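Local coordinates for hypothetical Membrane Spanning Protein (Bacillus cereus, PDB 2FB5) that acts most likely as a diadenylate cyclase, condensing two ATP molecules into cyclic di-AMP for efficient spore formation, at residues Y73-S78 with K141-V146; L95-R100 with D135-V140. All blocks are in the same frame, centred on the assembly; numbering follows the deposited sequence.

Contact 1. Residues Y73-S78 with K141-V146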
loop_
_atom_site.group_PDB
_atom_site.type_symbol
_atom_site.label_atom_id
_atom_site.label_comp_id
_atom_site.label_asym_id
_atom_site.label_seq_id
_atom_site.Cartn_x
_atom_site.Cartn_y
_atom_site.Cartn_z
ATOM N N TYR A 73 -9.460 8.103 7.439
ATOM C CA TYR A 73 -10.828 8.612 7.357
ATOM C C TYR A 73 -11.099 9.866 8.169
ATOM O O TYR A 73 -12.103 10.552 7.946
ATOM C CB TYR A 73 -11.820 7.501 7.727
ATOM C CG TYR A 73 -11.592 6.274 6.898
ATOM C CD1 TYR A 73 -11.944 6.260 5.554
ATOM C CD2 TYR A 73 -11.008 5.132 7.451
ATOM C CE1 TYR A 73 -11.730 5.146 4.780
ATOM C CE2 TYR A 73 -10.783 4.004 6.678
ATOM C CZ TYR A 73 -11.148 4.025 5.348
ATOM O OH TYR A 73 -10.936 2.932 4.568
ATOM N N THR A 74 -10.205 10.178 9.098
ATOM C CA THR A 74 -10.336 11.395 9.866
ATOM C C THR A 74 -8.964 11.915 10.253
ATOM O O THR A 74 -8.019 11.146 10.392
ATOM C CB THR A 74 -11.245 11.205 11.130
ATOM O OG1 THR A 74 -11.236 12.411 11.900
ATOM C CG2 THR A 74 -10.757 10.039 12.013
ATOM N N GLU A 75 -8.858 13.222 10.424
ATOM C CA GLU A 75 -7.646 13.814 10.971
ATOM C C GLU A 75 -7.894 14.241 12.406
ATOM O O GLU A 75 -7.068 14.930 13.012
ATOM C CB GLU A 75 -7.225 15.012 10.127
ATOM C CG GLU A 75 -6.870 14.638 8.697
ATOM C CD GLU A 75 -6.896 15.830 7.741
ATOM O OE1 GLU A 75 -7.424 16.907 8.098
ATOM O OE2 GLU A 75 -6.400 15.679 6.608
ATOM N N SER A 76 -9.042 13.840 12.948
ATOM C CA SER A 76 -9.437 14.264 14.289
ATOM C C SER A 76 -9.340 13.187 15.383
ATOM O O SER A 76 -9.977 13.313 16.418
ATOM C CB SER A 76 -10.859 14.842 14.260
ATOM O OG SER A 76 -10.909 16.042 13.506
ATOM N N SER A 77 -8.541 12.149 15.187
ATOM C CA SER A 77 -8.547 11.050 16.160
ATOM C C SER A 77 -7.988 11.445 17.527
ATOM O O SER A 77 -8.402 10.889 18.533
ATOM C CB SER A 77 -7.868 9.779 15.609
ATOM O OG SER A 77 -6.466 9.992 15.514
ATOM N N SER A 78 -7.087 12.428 17.592
ATOM C CA SER A 78 -6.587 12.844 18.894
ATOM C C SER A 78 -7.673 13.576 19.705
ATOM O O SER A 78 -7.812 13.355 20.909
ATOM C CB SER A 78 -5.293 13.659 18.777
ATOM O OG SER A 78 -5.512 14.883 18.102
ATOM N N LYS A 141 -17.844 12.740 10.270
ATOM C CA LYS A 141 -17.301 12.537 8.935
ATOM C C LYS A 141 -16.047 13.387 8.865
ATOM O O LYS A 141 -16.137 14.607 8.856
ATOM C CB LYS A 141 -18.294 12.972 7.865
ATOM C CG LYS A 141 -17.741 13.006 6.443
ATOM C CD LYS A 141 -17.566 11.604 5.876
ATOM C CE LYS A 141 -17.259 11.647 4.388
ATOM N NZ LYS A 141 -17.318 10.266 3.825
ATOM N N ASN A 142 -14.893 12.727 8.823
ATOM C CA ASN A 142 -13.593 13.408 8.805
ATOM C C ASN A 142 -13.451 14.347 10.009
ATOM O O ASN A 142 -13.382 13.867 11.141
ATOM C CB ASN A 142 -13.349 14.100 7.444
ATOM C CG ASN A 142 -11.879 14.452 7.211
ATOM O OD1 ASN A 142 -10.989 14.032 7.960
ATOM N ND2 ASN A 142 -11.620 15.237 6.159
ATOM N N ASN A 143 -13.440 15.664 9.790
ATOM C CA ASN A 143 -13.233 16.612 10.881
ATOM C C ASN A 143 -14.505 17.389 11.252
ATOM O O ASN A 143 -14.430 18.476 11.833
ATOM C CB ASN A 143 -12.067 17.584 10.567
ATOM C CG ASN A 143 -10.798 16.860 10.141
ATOM O OD1 ASN A 143 -10.211 17.166 9.084
ATOM N ND2 ASN A 143 -10.374 15.887 10.941
ATOM N N HIS A 144 -15.669 16.821 10.920
ATOM C CA HIS A 144 -16.947 17.443 11.266
ATOM C C HIS A 144 -17.797 16.508 12.114
ATOM O O HIS A 144 -17.760 15.293 11.940
ATOM C CB HIS A 144 -17.753 17.809 10.004
ATOM C CG HIS A 144 -17.203 18.974 9.242
ATOM N ND1 HIS A 144 -17.677 20.259 9.402
ATOM C CD2 HIS A 144 -16.234 19.049 8.302
ATOM C CE1 HIS A 144 -17.004 21.081 8.618
ATOM N NE2 HIS A 144 -16.118 20.375 7.941
ATOM N N ILE A 145 -18.558 17.093 13.029
ATOM C CA ILE A 145 -19.631 16.398 13.706
ATOM C C ILE A 145 -20.839 16.669 12.825
ATOM O O ILE A 145 -21.339 17.793 12.769
ATOM C CB ILE A 145 -19.808 16.928 15.162
ATOM C CG1 ILE A 145 -18.578 16.548 16.004
ATOM C CG2 ILE A 145 -21.114 16.426 15.804
ATOM C CD1 ILE A 145 -18.474 17.277 17.339
ATOM N N VAL A 146 -21.276 15.652 12.090
ATOM C CA VAL A 146 -22.388 15.827 11.160
ATOM C C VAL A 146 -23.675 16.083 11.945
ATOM O O VAL A 146 -24.423 17.018 11.644
ATOM C CB VAL A 146 -22.574 14.586 10.233
ATOM C CG1 VAL A 146 -23.737 14.801 9.258
ATOM C CG2 VAL A 146 -21.290 14.278 9.461
HETATM O O HOH W 1 -14.651 10.100 8.771
HETATM O O HOH W 2 -8.724 15.199 5.128
#

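Contact 2. Residues L95-R100 with D135-V140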
loop_
_atom_site.group_PDB
_atom_site.type_symbol
_atom_site.label_atom_id
_atom_site.label_comp_id
_atom_site.label_asym_id
_atom_site.label_seq_id
_atom_site.Cartn_x
_atom_site.Cartn_y
_atom_site.Cartn_z
ATOM N N LEU A 95 -21.659 7.558 22.399
ATOM C CA LEU A 95 -21.775 6.685 21.244
ATOM C C LEU A 95 -21.362 7.501 20.022
ATOM O O LEU A 95 -22.118 8.368 19.578
ATOM C CB LEU A 95 -23.226 6.192 21.109
ATOM C CG LEU A 95 -23.598 5.209 20.006
ATOM C CD1 LEU A 95 -22.868 3.891 20.168
ATOM C CD2 LEU A 95 -25.123 4.958 20.018
ATOM N N ILE A 96 -20.155 7.250 19.511
ATOM C CA ILE A 96 -19.585 8.057 18.428
ATOM C C ILE A 96 -19.263 7.221 17.199
ATOM O O ILE A 96 -18.349 6.390 17.220
ATOM C CB ILE A 96 -18.292 8.806 18.870
ATOM C CG1 ILE A 96 -18.581 9.703 20.089
ATOM C CG2 ILE A 96 -17.737 9.606 17.689
ATOM C CD1 ILE A 96 -17.353 10.480 20.654
ATOM N N VAL A 97 -20.022 7.450 16.132
ATOM C CA VAL A 97 -19.835 6.761 14.850
ATOM C C VAL A 97 -18.783 7.510 14.028
ATOM O O VAL A 97 -18.927 8.711 13.784
ATOM C CB VAL A 97 -21.149 6.750 14.038
ATOM C CG1 VAL A 97 -20.931 6.147 12.644
ATOM C CG2 VAL A 97 -22.242 5.970 14.781
ATOM N N VAL A 98 -17.726 6.820 13.604
ATOM C CA VAL A 98 -16.818 7.426 12.647
ATOM C C VAL A 98 -17.035 6.784 11.284
ATOM O O VAL A 98 -16.762 5.598 11.106
ATOM C CB VAL A 98 -15.344 7.311 13.072
ATOM C CG1 VAL A 98 -14.465 8.069 12.090
ATOM C CG2 VAL A 98 -15.176 7.832 14.498
ATOM N N GLU A 99 -17.557 7.575 10.346
ATOM C CA GLU A 99 -17.757 7.134 8.977
ATOM C C GLU A 99 -16.422 6.771 8.353
ATOM O O GLU A 99 -15.428 7.512 8.497
ATOM C CB GLU A 99 -18.430 8.225 8.140
ATOM C CG GLU A 99 -18.915 7.732 6.782
ATOM C CD GLU A 99 -19.778 8.754 6.044
ATOM O OE1 GLU A 99 -20.584 9.455 6.694
ATOM O OE2 GLU A 99 -19.643 8.852 4.805
ATOM N N ARG A 100 -16.396 5.624 7.682
ATOM C CA ARG A 100 -15.170 5.173 7.019
ATOM C C ARG A 100 -15.388 5.162 5.495
ATOM O O ARG A 100 -15.726 6.210 4.934
ATOM C CB ARG A 100 -14.629 3.858 7.654
ATOM C CG ARG A 100 -14.090 4.094 9.093
ATOM C CD ARG A 100 -13.668 2.825 9.841
ATOM N NE ARG A 100 -12.351 2.310 9.456
ATOM C CZ ARG A 100 -12.152 1.130 8.870
ATOM N NH1 ARG A 100 -13.182 0.345 8.590
ATOM N NH2 ARG A 100 -10.928 0.731 8.563
ATOM N N ASP A 135 -28.866 11.659 24.209
ATOM C CA ASP A 135 -29.504 10.355 23.979
ATOM C C ASP A 135 -29.472 9.962 22.492
ATOM O O ASP A 135 -30.353 10.332 21.723
ATOM C CB ASP A 135 -30.940 10.381 24.540
ATOM C CG ASP A 135 -31.663 9.036 24.426
ATOM O OD1 ASP A 135 -30.998 7.983 24.412
ATOM O OD2 ASP A 135 -32.915 9.039 24.357
ATOM N N GLY A 136 -28.466 9.191 22.098
ATOM C CA GLY A 136 -28.311 8.771 20.705
ATOM C C GLY A 136 -26.865 8.929 20.272
ATOM O O GLY A 136 -26.012 9.240 21.093
ATOM N N ALA A 137 -26.594 8.718 18.986
ATOM C CA ALA A 137 -25.232 8.682 18.466
ATOM C C ALA A 137 -24.817 9.988 17.816
ATOM O O ALA A 137 -25.619 10.646 17.155
ATOM C CB ALA A 137 -25.090 7.560 17.451
ATOM N N VAL A 138 -23.545 10.332 17.979
ATOM C CA VAL A 138 -22.921 11.354 17.155
ATOM C C VAL A 138 -22.374 10.691 15.890
ATOM O O VAL A 138 -21.833 9.589 15.953
ATOM C CB VAL A 138 -21.787 12.069 17.932
ATOM C CG1 VAL A 138 -20.744 12.657 16.989
ATOM C CG2 VAL A 138 -22.382 13.148 18.804
ATOM N N LEU A 139 -22.530 11.357 14.751
ATOM C CA LEU A 139 -21.904 10.921 13.507
ATOM C C LEU A 139 -20.759 11.865 13.177
ATOM O O LEU A 139 -20.958 13.077 13.135
ATOM C CB LEU A 139 -22.908 10.945 12.357
ATOM C CG LEU A 139 -22.380 10.734 10.921
ATOM C CD1 LEU A 139 -21.545 9.448 10.812
ATOM C CD2 LEU A 139 -23.559 10.694 9.945
ATOM N N VAL A 140 -19.580 11.301 12.916
ATOM C CA VAL A 140 -18.396 12.086 12.557
ATOM C C VAL A 140 -18.026 11.726 11.111
ATOM O O VAL A 140 -17.946 10.545 10.767
ATOM C CB VAL A 140 -17.211 11.759 13.502
ATOM C CG1 VAL A 140 -15.880 12.238 12.928
ATOM C CG2 VAL A 140 -17.447 12.333 14.902
#

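Contact 1. Residues Y73-S78 with K141-V146
Thr-74 OG1 is gripped from two directions, illustrating how one hydroxyl can shape its own loop while tying it to another. It donates to the backbone oxygen of Asn-142, with OG1 to O at 2.7 Å, and accepts from the backbone of its own loop, Ser-76 N to Thr-74 OG1 at 2.8 Å. The second bond closes an ST turn. The first is reached from above the peptide, OG1 standing 53° out of the carbonyl plane. A first torsion of 175°, which sets OG1 opposite the backbone N and next to the carbonyl carbon, turns the hydroxyl toward both partners.

Asn-142 also approaches through its main chain. Its CA lies 3.3 Å from Tyr-73 O in a CA-H...O contact, and a water bridges the same pair, donating to Tyr-73 O at 2.7 Å and accepting from Asn-142 N. The Asn-142 amide reaches the loop at two points: OD1 takes a weak bond from Glu-75 N (3.4 Å), while ND2 donates a hydrogen bond to a second water, which binds Glu-75 OE2 weakly.

Asn-142 and Asn-143 are the middle residues of a type II' turn, closed by paired backbone bonds between Lys-141 and His-144. This hairpin turn, joining strands 137-141 and 144-150, thus packs against the segment linking helix 47-70 to helix 77-90, with Ser-76 just ahead of the latter and touching Leu-118 beyond strand 112-117.

Contact 2. Residues L95-R100 with D135-V140
A parallel strand pair at the heart of the mixed sheet joins Leu-95 to Val-98 with Ala-137 to Val-140, the axes of segments 95-98 and 137-140 inclined by 24°. Four backbone bonds make the ladder: Val-138 N to Leu-95 O (2.9 Å), Val-97 N to Val-138 O (2.8 Å), Val-140 N to Val-97 O (2.8 Å) and Glu-99 N to Val-140 O (3.0 Å). Val-97 thus spends both its N-H and its carbonyl on residues flanking Leu-139, the regular parallel pattern.

Among the neighbouring strands within this chain it is the sole parallel pairing; strand 181-185 runs antiparallel beyond one member, strand 144-150 beyond the other. The family is that of the DisA-type nucleotide-binding domain, and these strands lie centrally in its sheet.

Side chains alternate between the two faces. On one, Ile-96 CG2 meets Val-140 CG2 at 3.9 Å, the two side chains crossing at a slant; the Val-140 first torsion of 164° sets CG1 opposite the backbone N and turns CG2 toward the isoleucine. Val-138 on this face reaches Phe-127. On the other face Val-97 CG1 packs against Leu-139 CD1 at 3.8 Å. Nearby, Leu-95 lays CD2 beside Ala-137 CB at 3.7 Å, and Leu-95 and Val-97 both touch helix 166-175. At the last rung, Glu-99 CB lies 3.5 Å from Val-140 O, while OE2 forms a salt bridge with Lys-141 NZ.

From the N terminus, the chain runs through helices 4-35 and 47-70 before entering the first segment of contact 1; helix 77-90 then leads to strand 94-98 and the first segment of contact 2. Strand 112-117 and helix 120-126 follow before strand 137-141 returns to close the shorter loop, and the turn directly after it closes the longer one, placing contact 2 wholly within contact 1. The two closures are joined through the hairpin, where Val-146 N probably donates to Leu-139 O (2.8 Å), and through Tyr-73, which packs on Arg-100. Together they tie the interhelical connection to the middle of the sheet.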